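Long-range contacts in endoglucanase family 5 (Clostridium acetobutylicum ATCC 824, PDB 6PZ7), which probably hydrolyses internal beta-1,4 linkages of cellulose and related plant polysaccharides, as a broad-specificity endoglucanase of subfamily GH5_4: residues N24-S29 and I58-S63; N99-T104 and T143-R148; I107-N112 and D165-F170; P147-S152 and P193-S198; F189-T194 and I217-M222. All coordinates share one frame; numbering follows the deposited sequence. Where two conformers were deposited one is given.

Contact 1 (N24-S29 and I58-S63); sequences NTLDAS and IPVSWS
The D27 carboxylate lies against the P59 ring, with P59 CG over one face of it. D27 OD2 comes within 3.6 Å of P59 CG. Two backbone N-H groups bond to the carboxylate. N24 N meets D27 OD1 on the syn side, close to the plane; T25 N meets D27 OD2 at 2.7 Å, from above the face turned away from P59. The D27 side chain stands between its own backbone N and carbonyl carbon (chi1 48°). This turns the acid back over the type I turn T25-A28, toward the N-H groups of N24 and T25. W302 also packs on both D27 and P59. In the second segment, V60 CG1 covers one face of the W62 indole, offset toward its rim.

The backbones are joined by S61. S61 N donates to L26 O at 3.0 Å in a nearly straight bond (166°). S61 OG donates to D27 O at 2.8 Å, and it also receives the N-H of H102. Two successive carbonyls of the turn are thus held by one residue. The L26 side chain runs alongside I58 and V60. Its CD1 is 3.8 Å from I58 CG2, and its CB is 3.9 Å from V60 CG2. Water 1 accepts from L26 N and donates to P59 O. Water 2 donates to A28 O and S61 O. Each water bridges the two loops where no direct backbone bond forms. The contact joins the loops that follow the first two strands, 19-22 and 55-58, of the (beta/alpha)8 (TIM) barrel typical of family 5 glycosidases.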
# COMPACT_ATOMS: atom_id res chain seq x y z
N ASN A 24 -2.92 -0.25 -10.64
CA ASN A 24 -3.05 0.32 -11.98
C ASN A 24 -4.50 0.58 -12.36
O ASN A 24 -4.90 0.40 -13.51
CB ASN A 24 -2.32 -0.51 -13.04
CG ASN A 24 -0.82 -0.30 -13.04
OD1 ASN A 24 -0.22 0.18 -12.09
ND2 ASN A 24 -0.18 -0.74 -14.15
N THR A 25 -5.26 1.08 -11.38
CA THR A 25 -6.70 1.27 -11.51
C THR A 25 -7.03 2.71 -11.10
O THR A 25 -6.84 3.62 -11.91
CB THR A 25 -7.44 0.18 -10.75
OG1 THR A 25 -6.93 -1.11 -11.20
CG2 THR A 25 -8.91 0.16 -10.99
N LEU A 26 -7.50 2.96 -9.87
CA LEU A 26 -7.73 4.34 -9.45
C LEU A 26 -6.44 5.15 -9.27
O LEU A 26 -6.49 6.38 -9.13
CB LEU A 26 -8.62 4.38 -8.21
CG LEU A 26 -10.01 3.79 -8.40
CD1 LEU A 26 -10.73 3.71 -7.07
CD2 LEU A 26 -10.84 4.52 -9.41
N ASP A 27 -5.33 4.45 -9.27
CA ASP A 27 -3.99 5.02 -9.29
C ASP A 27 -3.51 5.37 -10.67
O ASP A 27 -2.50 6.09 -10.82
CB ASP A 27 -2.98 4.10 -8.59
CG ASP A 27 -3.04 2.65 -9.00
OD1 ASP A 27 -1.97 2.02 -9.22
OD2 ASP A 27 -4.15 2.07 -9.10
N ALA A 28 -4.19 4.87 -11.72
CA ALA A 28 -3.89 5.25 -13.09
C ALA A 28 -4.37 6.67 -13.33
O ALA A 28 -5.11 7.25 -12.53
CB ALA A 28 -4.57 4.30 -14.08
N SER A 29 -3.99 7.25 -14.46
CA SER A 29 -4.43 8.59 -14.83
C SER A 29 -4.62 8.62 -16.33
O SER A 29 -4.03 7.82 -17.05
CB SER A 29 -3.44 9.68 -14.38
OG SER A 29 -2.11 9.31 -14.66
N ILE A 58 -6.73 -0.11 -2.11
CA ILE A 58 -7.30 0.68 -3.19
C ILE A 58 -6.39 1.89 -3.39
O ILE A 58 -6.62 2.96 -2.80
CB ILE A 58 -8.75 1.10 -2.88
CG1 ILE A 58 -9.64 -0.10 -2.53
CG2 ILE A 58 -9.31 1.88 -4.07
CD1 ILE A 58 -11.00 0.28 -1.94
N PRO A 59 -5.34 1.75 -4.18
CA PRO A 59 -4.49 2.91 -4.45
C PRO A 59 -5.27 3.93 -5.25
O PRO A 59 -5.94 3.59 -6.22
CB PRO A 59 -3.34 2.32 -5.24
CG PRO A 59 -3.78 1.00 -5.71
CD PRO A 59 -4.86 0.52 -4.81
N VAL A 60 -5.15 5.19 -4.88
CA VAL A 60 -5.84 6.28 -5.58
C VAL A 60 -4.87 7.41 -5.84
O VAL A 60 -4.27 7.95 -4.90
CB VAL A 60 -7.06 6.82 -4.81
CG1 VAL A 60 -7.73 7.94 -5.61
CG2 VAL A 60 -8.05 5.69 -4.53
N SER A 61 -4.71 7.77 -7.11
CA SER A 61 -3.91 8.94 -7.49
C SER A 61 -4.85 10.12 -7.65
O SER A 61 -5.77 10.07 -8.48
CB SER A 61 -3.13 8.66 -8.77
OG SER A 61 -2.17 7.62 -8.55
N TRP A 62 -4.67 11.13 -6.82
CA TRP A 62 -5.62 12.25 -6.77
C TRP A 62 -5.27 13.38 -7.71
O TRP A 62 -6.17 14.15 -8.05
CB TRP A 62 -5.74 12.73 -5.33
CG TRP A 62 -6.24 11.67 -4.40
CD1 TRP A 62 -5.45 10.77 -3.71
CD2 TRP A 62 -7.60 11.32 -4.08
NE1 TRP A 62 -6.25 9.91 -2.98
CE2 TRP A 62 -7.56 10.22 -3.18
CE3 TRP A 62 -8.85 11.81 -4.48
CZ2 TRP A 62 -8.70 9.64 -2.67
CZ3 TRP A 62 -10.00 11.22 -3.97
CH2 TRP A 62 -9.92 10.14 -3.08
N SER A 63 -4.00 13.47 -8.13
CA SER A 63 -3.47 14.66 -8.80
C SER A 63 -4.36 15.18 -9.91
O SER A 63 -4.62 16.39 -9.99
CB SER A 63 -2.07 14.32 -9.34
OG SER A 63 -1.40 15.48 -9.81
O HOH W 1 -7.25 1.41 -7.41
O HOH W 2 -6.02 9.38 -11.13

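Contact 2 (N99-T104 and T143-R148); sequences NTHHDT and TLNEPR. With EDO (1,2-ethanediol), chain C.
The N145 amide is stacked on one face of the H101 imidazole. N145 ND2 sits 3.2 Å above the ring plane, toward the rim, and the two planes are 21° apart. The contact joins the loops after strands 95-99 and 139-142 of the TIM barrel. N145-E146-P147 matches the Asn-Glu-Pro signature of family 5, whose glutamate is the general acid/base in relatives.

The next shell holds the stacked pair in place. N99 ND2 donates to H101 ND1 at 3.0 Å, in the plane of the ring, and fixes its rotation. N99 is itself held by V60 N at its OD1 and by Q142 at its ND2. The N145 side chain extends away from its backbone N (chi1 173°), which carries the amide across to the histidine. R57 binds N145 OD1.

Further along the seam, T100 OG1 donates to T143 O at 2.9 Å. W125 NE1 binds the same carbonyl. Water 3 donates to T100 OG1 and H101 O and accepts from N145 N. Water 4 links H101 O to E146 N. The two waters bridge backbones that make no direct hydrogen bond to each other.

At the far end, R148 NH1 donates to E146 O at 2.9 Å, in the carbonyl plane and on a lone pair. T104 CG2 lies 3.8 Å from R148 NH1. E155 forms a salt bridge with R148 NE. H221 ND1 is hydrogen-bonded to E146 OE2. A bound 1,2-ethanediol, probably from the crystallisation liquor, spans the E146 carboxylate: its O1 donates to OE1 and its O2 to OE2, each at 2.6 Å.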
# COMPACT_ATOMS: atom_id res chain seq x y z
N ASN A 99 -5.70 5.22 0.00
CA ASN A 99 -4.48 6.04 0.14
C ASN A 99 -4.49 7.28 -0.74
O ASN A 99 -5.48 7.62 -1.41
CB ASN A 99 -3.21 5.20 -0.09
CG ASN A 99 -2.91 4.91 -1.54
OD1 ASN A 99 -3.59 5.38 -2.43
ND2 ASN A 99 -1.84 4.15 -1.78
N THR A 100 -3.36 8.02 -0.70
CA THR A 100 -2.89 8.79 -1.84
C THR A 100 -1.74 8.01 -2.47
O THR A 100 -1.01 7.29 -1.79
CB THR A 100 -2.42 10.20 -1.46
OG1 THR A 100 -1.20 10.17 -0.68
CG2 THR A 100 -3.48 10.98 -0.67
N HIS A 101 -1.60 8.13 -3.80
CA HIS A 101 -0.76 7.20 -4.56
C HIS A 101 0.24 7.99 -5.38
O HIS A 101 1.19 8.56 -4.80
CB HIS A 101 -1.53 6.09 -5.27
CG HIS A 101 -0.72 4.87 -5.48
ND1 HIS A 101 -0.54 3.94 -4.49
CD2 HIS A 101 -0.03 4.44 -6.56
CE1 HIS A 101 0.23 2.98 -4.97
NE2 HIS A 101 0.53 3.24 -6.23
N HIS A 102 0.10 8.05 -6.70
CA HIS A 102 1.06 8.75 -7.58
C HIS A 102 0.79 10.25 -7.56
O HIS A 102 0.29 10.85 -8.52
CB HIS A 102 0.96 8.24 -9.01
CG HIS A 102 1.33 6.81 -9.20
ND1 HIS A 102 2.46 6.23 -8.67
CD2 HIS A 102 0.70 5.80 -9.86
CE1 HIS A 102 2.50 4.94 -8.98
NE2 HIS A 102 1.46 4.67 -9.73
N ASP A 103 1.14 10.84 -6.42
CA ASP A 103 0.89 12.23 -6.04
C ASP A 103 2.18 12.96 -5.72
O ASP A 103 2.17 14.02 -5.08
CB ASP A 103 -0.18 12.25 -4.94
CG ASP A 103 -1.59 12.01 -5.52
OD1 ASP A 103 -1.97 12.80 -6.38
OD2 ASP A 103 -2.27 11.03 -5.11
N THR A 104 3.32 12.41 -6.19
CA THR A 104 4.62 13.05 -5.97
C THR A 104 4.74 14.38 -6.69
O THR A 104 5.65 15.17 -6.33
CB THR A 104 5.79 12.17 -6.41
OG1 THR A 104 5.69 11.92 -7.81
CG2 THR A 104 5.81 10.83 -5.67
N THR A 143 -1.70 7.40 4.53
CA THR A 143 -1.51 8.82 4.26
C THR A 143 -0.86 9.09 2.92
O THR A 143 -1.28 9.99 2.18
CB THR A 143 -0.67 9.44 5.39
OG1 THR A 143 0.54 8.70 5.49
CG2 THR A 143 -1.42 9.45 6.72
N LEU A 144 0.19 8.32 2.60
CA LEU A 144 1.07 8.50 1.47
C LEU A 144 1.48 7.12 1.00
O LEU A 144 1.53 6.17 1.78
CB LEU A 144 2.32 9.28 1.89
CG LEU A 144 2.12 10.65 2.54
CD1 LEU A 144 3.42 11.14 3.13
CD2 LEU A 144 1.59 11.62 1.50
N ASN A 145 1.86 7.01 -0.28
CA ASN A 145 2.26 5.72 -0.86
C ASN A 145 3.77 5.52 -0.73
O ASN A 145 4.24 4.83 0.19
CB ASN A 145 1.82 5.68 -2.33
CG ASN A 145 2.35 4.46 -3.03
OD1 ASN A 145 2.27 3.37 -2.49
ND2 ASN A 145 2.85 4.62 -4.23
N GLU A 146 4.55 6.09 -1.63
CA GLU A 146 6.01 6.00 -1.64
C GLU A 146 6.59 7.41 -1.74
O GLU A 146 7.15 7.81 -2.78
CB GLU A 146 6.47 5.13 -2.80
CG GLU A 146 6.06 3.67 -2.59
CD GLU A 146 6.52 2.73 -3.66
OE1 GLU A 146 7.11 3.18 -4.67
OE2 GLU A 146 6.26 1.50 -3.55
N PRO A 147 6.37 8.23 -0.72
CA PRO A 147 6.76 9.64 -0.84
C PRO A 147 8.27 9.75 -0.97
O PRO A 147 9.02 9.15 -0.21
CB PRO A 147 6.26 10.25 0.48
CG PRO A 147 6.23 9.10 1.47
CD PRO A 147 5.80 7.90 0.60
N ARG A 148 8.72 10.55 -1.92
CA ARG A 148 10.13 10.55 -2.30
C ARG A 148 10.40 11.68 -3.27
O ARG A 148 9.47 12.37 -3.72
CB ARG A 148 10.49 9.21 -2.94
CG ARG A 148 9.85 8.99 -4.31
CD ARG A 148 9.93 7.54 -4.75
NE ARG A 148 9.50 7.33 -6.12
CZ ARG A 148 8.25 7.25 -6.50
NH1 ARG A 148 7.25 7.31 -5.66
NH2 ARG A 148 7.98 7.11 -7.81
C1 EDO C . 7.97 0.51 -6.91
O1 EDO C . 7.09 1.64 -6.82
C2 EDO C . 7.51 -0.62 -6.01
O2 EDO C . 7.78 -0.31 -4.64
O HOH W 3 1.26 9.49 -1.95
O HOH W 4 3.94 8.23 -3.61
O HOH W 5 4.19 6.98 -6.30
O HOH W 6 8.22 14.62 -4.85

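Contact 3 (I107-N112 and D165-F170); sequences IIPTYN and DVINKF
The Y111 side chain lies roughly perpendicular to D165, with the ring and carboxylate planes 78° apart. The hydroxyl of Y111 donates to the anti lone pair of D165 OD2 at 2.7 Å. The contact lies on the outer layer of the TIM barrel, where the lead-in to helix 111-132 packs on helix 161-180.

K169 passes across Y111. In the conformer given, its NZ comes to the edge of the tyrosine ring and pairs with E114 in a salt bridge. V166 approaches the tyrosine obliquely, with CG2 3.5 Å from Y111 CD1.

P109 fills the middle of the contact, at the centre of an inverse gamma turn. Its CA lies 3.5 Å from V166 CG1, and its CB packs on I167 CG1 and F170 CE2. T110 follows as the N-cap of helix 111-132, with OG1 bonded to K113 N.

Deeper in, I107 and F170 run antiparallel alongside each other, with I107 CG2 3.7 Å from F170 CE2. V166 CG1 covers one face of the F170 ring, offset toward the rim. At the edge of the same ring, near its plane, the I108 carbonyl oxygen is 3.4 Å from F170 CZ.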
# COMPACT_ATOMS: atom_id res chain seq x y z
N ILE A 107 3.28 16.46 -3.70
CA ILE A 107 3.79 16.09 -2.39
C ILE A 107 5.30 15.96 -2.55
O ILE A 107 5.76 14.97 -3.11
CB ILE A 107 3.18 14.78 -1.87
CG1 ILE A 107 1.65 14.86 -1.85
CG2 ILE A 107 3.74 14.45 -0.52
CD1 ILE A 107 0.96 13.54 -1.60
N ILE A 108 6.07 16.95 -2.09
CA ILE A 108 7.50 17.05 -2.40
C ILE A 108 8.29 17.20 -1.11
O ILE A 108 8.29 18.28 -0.52
CB ILE A 108 7.80 18.19 -3.39
CG1 ILE A 108 6.89 18.10 -4.62
CG2 ILE A 108 9.27 18.12 -3.78
CD1 ILE A 108 6.93 19.39 -5.48
N PRO A 109 8.99 16.13 -0.67
CA PRO A 109 9.61 16.18 0.68
C PRO A 109 10.99 16.83 0.69
O PRO A 109 12.03 16.20 0.90
CB PRO A 109 9.64 14.71 1.09
CG PRO A 109 9.77 13.98 -0.20
CD PRO A 109 8.85 14.75 -1.15
N THR A 110 11.00 18.16 0.49
CA THR A 110 12.18 18.99 0.73
C THR A 110 11.77 20.14 1.65
O THR A 110 10.61 20.54 1.68
CB THR A 110 12.79 19.57 -0.57
OG1 THR A 110 11.84 20.49 -1.13
CG2 THR A 110 13.19 18.51 -1.54
N TYR A 111 12.75 20.72 2.35
CA TYR A 111 12.44 21.88 3.18
C TYR A 111 11.91 23.02 2.33
O TYR A 111 10.98 23.75 2.73
CB TYR A 111 13.66 22.34 3.97
CG TYR A 111 14.16 21.32 4.98
CD1 TYR A 111 13.30 20.71 5.90
CD2 TYR A 111 15.50 20.94 5.01
CE1 TYR A 111 13.77 19.83 6.84
CE2 TYR A 111 15.96 20.03 5.92
CZ TYR A 111 15.11 19.48 6.84
OH TYR A 111 15.57 18.55 7.73
N ASN A 112 12.43 23.17 1.12
CA ASN A 112 12.02 24.26 0.26
C ASN A 112 10.55 24.12 -0.16
O ASN A 112 9.84 25.14 -0.20
CB ASN A 112 12.93 24.27 -0.96
CG ASN A 112 12.50 25.25 -2.01
OD1 ASN A 112 12.18 24.84 -3.15
ND2 ASN A 112 12.48 26.51 -1.68
N ASP A 165 13.03 13.68 7.22
CA ASP A 165 12.46 14.65 8.16
C ASP A 165 11.14 15.20 7.64
O ASP A 165 10.12 15.20 8.35
CB ASP A 165 13.50 15.75 8.41
CG ASP A 165 13.14 16.70 9.52
OD1 ASP A 165 12.27 16.40 10.39
OD2 ASP A 165 13.75 17.79 9.53
N VAL A 166 11.13 15.65 6.39
CA VAL A 166 9.92 16.25 5.83
C VAL A 166 8.79 15.22 5.71
O VAL A 166 7.62 15.54 5.96
CB VAL A 166 10.22 16.97 4.51
CG1 VAL A 166 8.93 17.51 3.89
CG2 VAL A 166 11.23 18.10 4.74
N ILE A 167 9.10 13.97 5.38
CA ILE A 167 8.04 12.97 5.36
C ILE A 167 7.39 12.82 6.72
O ILE A 167 6.18 12.62 6.82
CB ILE A 167 8.55 11.65 4.81
CG1 ILE A 167 8.78 11.82 3.29
CG2 ILE A 167 7.60 10.49 5.16
CD1 ILE A 167 9.60 10.80 2.71
N ASN A 168 8.16 12.90 7.80
CA ASN A 168 7.53 12.82 9.11
C ASN A 168 6.53 13.96 9.29
O ASN A 168 5.46 13.77 9.87
CB ASN A 168 8.58 12.87 10.22
CG ASN A 168 9.39 11.58 10.32
OD1 ASN A 168 8.87 10.48 10.03
ND2 ASN A 168 10.61 11.67 10.75
N LYS A 169 6.88 15.17 8.81
CA LYS A 169 5.96 16.30 8.90
C LYS A 169 4.72 16.07 8.04
O LYS A 169 3.61 16.38 8.47
CB LYS A 169 6.69 17.58 8.48
CG LYS A 169 8.01 17.88 9.23
CD LYS A 169 8.64 19.17 8.73
CE LYS A 169 10.03 19.40 9.29
NZ LYS A 169 10.62 20.69 8.81
N PHE A 170 4.90 15.53 6.84
CA PHE A 170 3.75 15.25 6.00
C PHE A 170 2.82 14.21 6.63
O PHE A 170 1.59 14.36 6.59
CB PHE A 170 4.19 14.73 4.64
CG PHE A 170 4.86 15.74 3.72
CD1 PHE A 170 4.80 17.11 3.92
CD2 PHE A 170 5.51 15.28 2.60
CE1 PHE A 170 5.40 17.99 3.03
CE2 PHE A 170 6.10 16.16 1.70
CZ PHE A 170 6.05 17.51 1.92

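Contact 4 (P147-S152 and P193-S198); sequences PRIVGS and PTYAAS. With EDO (1,2-ethanediol), chain D.
P147 and A196 bring the two loops together through a backbone bond: A196 N donates to P147 O at 2.8 Å. A196 and its successor A197 both have left-handed helical backbone angles.

The Y195 side chain extends away from its backbone N (chi1 -178°) and reaches back along the first loop. P147 O lies over the centre of the Y195 ring, 3.8 Å above the plane. Y195 OH accepts from I149 N at 3.0 Å in a straight bond (179°), which holds the ring's end. R148 CB packs obliquely on the phenol, 3.5 Å from Y195 CZ. I167 of helix 161-180 also packs on it.

P147 and P193 meet through their rings, with CD of P147 3.7 Å from CG of P193. Beyond I149 comes a type II turn closed at S152, with G151 in the position of positive phi. S152 N donates to I149 O; in the conformer given, OG does so too. A second ethanediol donates through O2 to A196 O at 2.6 Å. The contact ties the loops after adjacent strands 139-142 and 190-193 at the C-terminal end of the TIM barrel, where family 5 enzymes have their active site.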
# COMPACT_ATOMS: atom_id res chain seq x y z
N PRO A 147 6.37 8.23 -0.72
CA PRO A 147 6.76 9.64 -0.84
C PRO A 147 8.27 9.75 -0.97
O PRO A 147 9.02 9.15 -0.21
CB PRO A 147 6.26 10.25 0.48
CG PRO A 147 6.23 9.10 1.47
CD PRO A 147 5.80 7.90 0.60
N ARG A 148 8.72 10.55 -1.92
CA ARG A 148 10.13 10.55 -2.30
C ARG A 148 10.40 11.68 -3.27
O ARG A 148 9.47 12.37 -3.72
CB ARG A 148 10.49 9.21 -2.94
CG ARG A 148 9.85 8.99 -4.31
CD ARG A 148 9.93 7.54 -4.75
NE ARG A 148 9.50 7.33 -6.12
CZ ARG A 148 8.25 7.25 -6.50
NH1 ARG A 148 7.25 7.31 -5.66
NH2 ARG A 148 7.98 7.11 -7.81
N ILE A 149 11.68 11.86 -3.59
CA ILE A 149 12.13 12.82 -4.60
C ILE A 149 12.49 12.04 -5.87
O ILE A 149 13.53 11.38 -5.94
CB ILE A 149 13.31 13.67 -4.10
CG1 ILE A 149 12.92 14.40 -2.81
CG2 ILE A 149 13.75 14.64 -5.21
CD1 ILE A 149 11.85 15.39 -2.95
N VAL A 150 11.59 12.08 -6.85
CA VAL A 150 11.81 11.33 -8.07
C VAL A 150 13.02 11.90 -8.80
O VAL A 150 13.16 13.13 -8.97
CB VAL A 150 10.56 11.37 -8.96
CG1 VAL A 150 10.83 10.67 -10.29
CG2 VAL A 150 9.37 10.75 -8.24
N GLY A 151 13.92 11.02 -9.23
CA GLY A 151 15.14 11.42 -9.88
C GLY A 151 16.29 11.71 -8.96
O GLY A 151 17.41 11.93 -9.45
N SER A 152 16.09 11.68 -7.65
CA SER A 152 17.25 11.90 -6.82
C SER A 152 18.09 10.63 -6.71
O SER A 152 17.59 9.50 -6.88
CB SER A 152 16.83 12.37 -5.45
OG SER A 152 16.17 11.33 -4.80
N PRO A 193 3.88 5.61 5.77
CA PRO A 193 5.13 5.01 5.28
C PRO A 193 6.37 5.76 5.73
O PRO A 193 6.33 6.95 6.06
CB PRO A 193 4.98 5.13 3.75
CG PRO A 193 4.26 6.48 3.60
CD PRO A 193 3.28 6.52 4.76
N THR A 194 7.50 5.04 5.67
CA THR A 194 8.84 5.60 5.58
C THR A 194 9.00 6.30 4.22
O THR A 194 8.15 6.20 3.32
CB THR A 194 9.85 4.46 5.69
OG1 THR A 194 9.52 3.53 4.66
CG2 THR A 194 9.82 3.76 7.05
N TYR A 195 10.15 6.94 4.03
CA TYR A 195 10.56 7.46 2.72
C TYR A 195 10.46 6.33 1.71
O TYR A 195 11.05 5.27 1.90
CB TYR A 195 12.02 7.96 2.80
CG TYR A 195 12.49 8.56 1.47
CD1 TYR A 195 12.91 7.76 0.44
CD2 TYR A 195 12.51 9.94 1.28
CE1 TYR A 195 13.31 8.29 -0.78
CE2 TYR A 195 12.91 10.48 0.06
CZ TYR A 195 13.32 9.66 -0.95
OH TYR A 195 13.71 10.17 -2.18
N ALA A 196 9.69 6.56 0.64
CA ALA A 196 9.46 5.61 -0.45
C ALA A 196 8.84 4.29 0.01
O ALA A 196 8.89 3.31 -0.73
CB ALA A 196 10.70 5.37 -1.29
N ALA A 197 8.29 4.22 1.22
CA ALA A 197 7.89 2.97 1.84
C ALA A 197 9.05 1.99 1.92
O ALA A 197 8.88 0.78 1.94
CB ALA A 197 6.63 2.36 1.22
N SER A 198 10.28 2.51 1.97
CA SER A 198 11.49 1.72 1.97
C SER A 198 11.73 1.01 3.29
O SER A 198 11.49 1.55 4.37
CB SER A 198 12.67 2.64 1.69
OG SER A 198 13.89 1.92 1.61
C1 EDO D . 10.35 0.01 -3.12
O1 EDO D . 9.70 -1.23 -3.33
C2 EDO D . 10.05 0.46 -1.69
O2 EDO D . 10.78 1.67 -1.57
O HOH W 7 15.87 12.13 -1.48

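Contact 5 (F189-T194 and I217-M222); sequences FIMVPT and IVSLHM
I217 opens the pairing with M191. I217 N donates to I190 O at 2.8 Å, and I217 O receives V192 N at 2.9 Å. M191 CA also approaches I217 O, as a CA-H...O contact of 3.1 Å. The side chains of I217 and M191 lie on one face of the sheet and cross obliquely, with I217 CB 3.9 Å from M191 CG. I217 CD1 reaches F189 CB.

V218 pairs with V192, and both side chains point to the other face. S219 returns to the face of I217. Its N donates to V192 O at 2.9 Å. The M191 chain bends at its last torsion (chi3 59°), which lays CE 3.9 Å from S219 CB. S219 O is buried without a hydrogen-bond partner; the CA of P193 approaches it at 3.3 Å. Pairing loosens here. L220 packs its CD2 on T194 CG2. H221 then leaves the pair and bonds through ND1 to E146 OE2.

The segments are neighbouring parallel strands with axes 4.3 Å apart, crossing at -48°, in a beta-alpha-beta unit with helix 201-206 between them. M191 and I217 pack toward V266 of strand 265-270, on the inner side of the barrel. Helix 9-16 packs against F189 and I217. I190 and V192 touch helix 161-180 on the outside, and M191 is backbone-bonded to strand 139-142.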
# COMPACT_ATOMS: atom_id res chain seq x y z
N PHE A 189 -7.93 3.60 12.14
CA PHE A 189 -6.54 3.18 11.98
C PHE A 189 -5.95 3.78 10.71
O PHE A 189 -6.62 3.89 9.68
CB PHE A 189 -6.45 1.65 12.02
CG PHE A 189 -6.83 1.10 13.36
CD1 PHE A 189 -8.16 0.87 13.68
CD2 PHE A 189 -5.88 0.96 14.37
CE1 PHE A 189 -8.52 0.46 14.97
CE2 PHE A 189 -6.26 0.53 15.63
CZ PHE A 189 -7.57 0.30 15.92
N ILE A 190 -4.70 4.21 10.82
CA ILE A 190 -4.01 4.97 9.79
C ILE A 190 -2.65 4.35 9.54
O ILE A 190 -1.88 4.17 10.49
CB ILE A 190 -3.87 6.47 10.15
CG1 ILE A 190 -5.23 7.12 10.40
CG2 ILE A 190 -3.14 7.20 9.03
CD1 ILE A 190 -5.19 8.51 11.01
N MET A 191 -2.34 4.07 8.28
CA MET A 191 -1.02 3.61 7.87
C MET A 191 -0.18 4.79 7.40
O MET A 191 -0.66 5.65 6.66
CB MET A 191 -1.13 2.59 6.73
CG MET A 191 -1.60 1.23 7.20
SD MET A 191 -2.17 0.10 5.90
CE MET A 191 -0.71 -0.02 4.89
N VAL A 192 1.09 4.83 7.82
CA VAL A 192 2.05 5.86 7.40
C VAL A 192 3.34 5.20 6.92
O VAL A 192 3.83 4.28 7.60
CB VAL A 192 2.36 6.87 8.52
CG1 VAL A 192 1.09 7.56 8.97
CG2 VAL A 192 3.12 6.26 9.72
N PRO A 193 3.88 5.61 5.77
CA PRO A 193 5.13 5.01 5.28
C PRO A 193 6.37 5.76 5.73
O PRO A 193 6.33 6.95 6.06
CB PRO A 193 4.98 5.13 3.75
CG PRO A 193 4.26 6.48 3.60
CD PRO A 193 3.28 6.52 4.76
N THR A 194 7.50 5.04 5.67
CA THR A 194 8.84 5.60 5.58
C THR A 194 9.00 6.30 4.22
O THR A 194 8.15 6.20 3.32
CB THR A 194 9.85 4.46 5.69
OG1 THR A 194 9.52 3.53 4.66
CG2 THR A 194 9.82 3.76 7.05
N ILE A 217 -0.22 2.51 12.06
CA ILE A 217 0.48 1.32 11.60
C ILE A 217 1.54 1.77 10.60
O ILE A 217 1.27 2.66 9.79
CB ILE A 217 -0.56 0.41 10.91
CG1 ILE A 217 -1.60 -0.09 11.90
CG2 ILE A 217 0.11 -0.76 10.17
CD1 ILE A 217 -2.93 -0.54 11.26
N VAL A 218 2.70 1.13 10.60
CA VAL A 218 3.74 1.45 9.61
C VAL A 218 3.46 0.74 8.30
O VAL A 218 3.17 -0.47 8.30
CB VAL A 218 5.13 1.09 10.17
CG1 VAL A 218 6.21 1.28 9.12
CG2 VAL A 218 5.43 1.92 11.40
N SER A 219 3.60 1.46 7.19
CA SER A 219 3.52 0.91 5.85
C SER A 219 4.89 0.77 5.21
O SER A 219 5.63 1.76 5.09
CB SER A 219 2.68 1.86 4.99
OG SER A 219 2.70 1.41 3.64
N LEU A 220 5.22 -0.45 4.77
CA LEU A 220 6.46 -0.74 4.06
C LEU A 220 6.14 -1.51 2.80
O LEU A 220 5.15 -2.26 2.75
CB LEU A 220 7.43 -1.57 4.94
CG LEU A 220 7.79 -0.96 6.28
CD1 LEU A 220 8.56 -1.98 7.11
CD2 LEU A 220 8.59 0.31 6.11
N HIS A 221 6.93 -1.33 1.75
CA HIS A 221 6.79 -2.07 0.50
C HIS A 221 8.09 -2.84 0.29
O HIS A 221 9.18 -2.28 0.50
CB HIS A 221 6.53 -1.16 -0.69
CG HIS A 221 5.24 -0.42 -0.56
ND1 HIS A 221 4.89 0.58 -1.44
CD2 HIS A 221 4.22 -0.51 0.33
CE1 HIS A 221 3.70 1.07 -1.09
NE2 HIS A 221 3.28 0.44 -0.01
N MET A 222 8.01 -4.13 -0.06
CA MET A 222 9.22 -4.94 -0.14
C MET A 222 9.04 -6.09 -1.13
O MET A 222 8.54 -7.18 -0.80
CB MET A 222 9.58 -5.46 1.25
CG MET A 222 10.96 -6.13 1.30
SD MET A 222 11.59 -6.64 2.89
CE MET A 222 10.74 -8.19 3.06

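How the contacts relate
All five contacts belong to one eight-stranded TIM barrel. Contact 1 joins the loops after strands one and two, contact 2 those after three and four, contact 4 those after four and five. Contact 5 pairs the fifth and sixth strands, and contact 3 lies outside, where the lead-in to helix 111-132 meets helix 161-180. Contact 1 comes first along the chain. Contact 3 interleaves with contacts 2 and 4. Contact 4 shares P147-R148 with contact 2 and P193-T194 with contact 5. The centres of contacts 2 and 4 are about 9 Å apart, those of 1 and 3 about 22 Å. N99 links contacts 1 and 2, and E146-H221 links 2 and 5, giving one connected network at the barrel's C-terminal, active-site end.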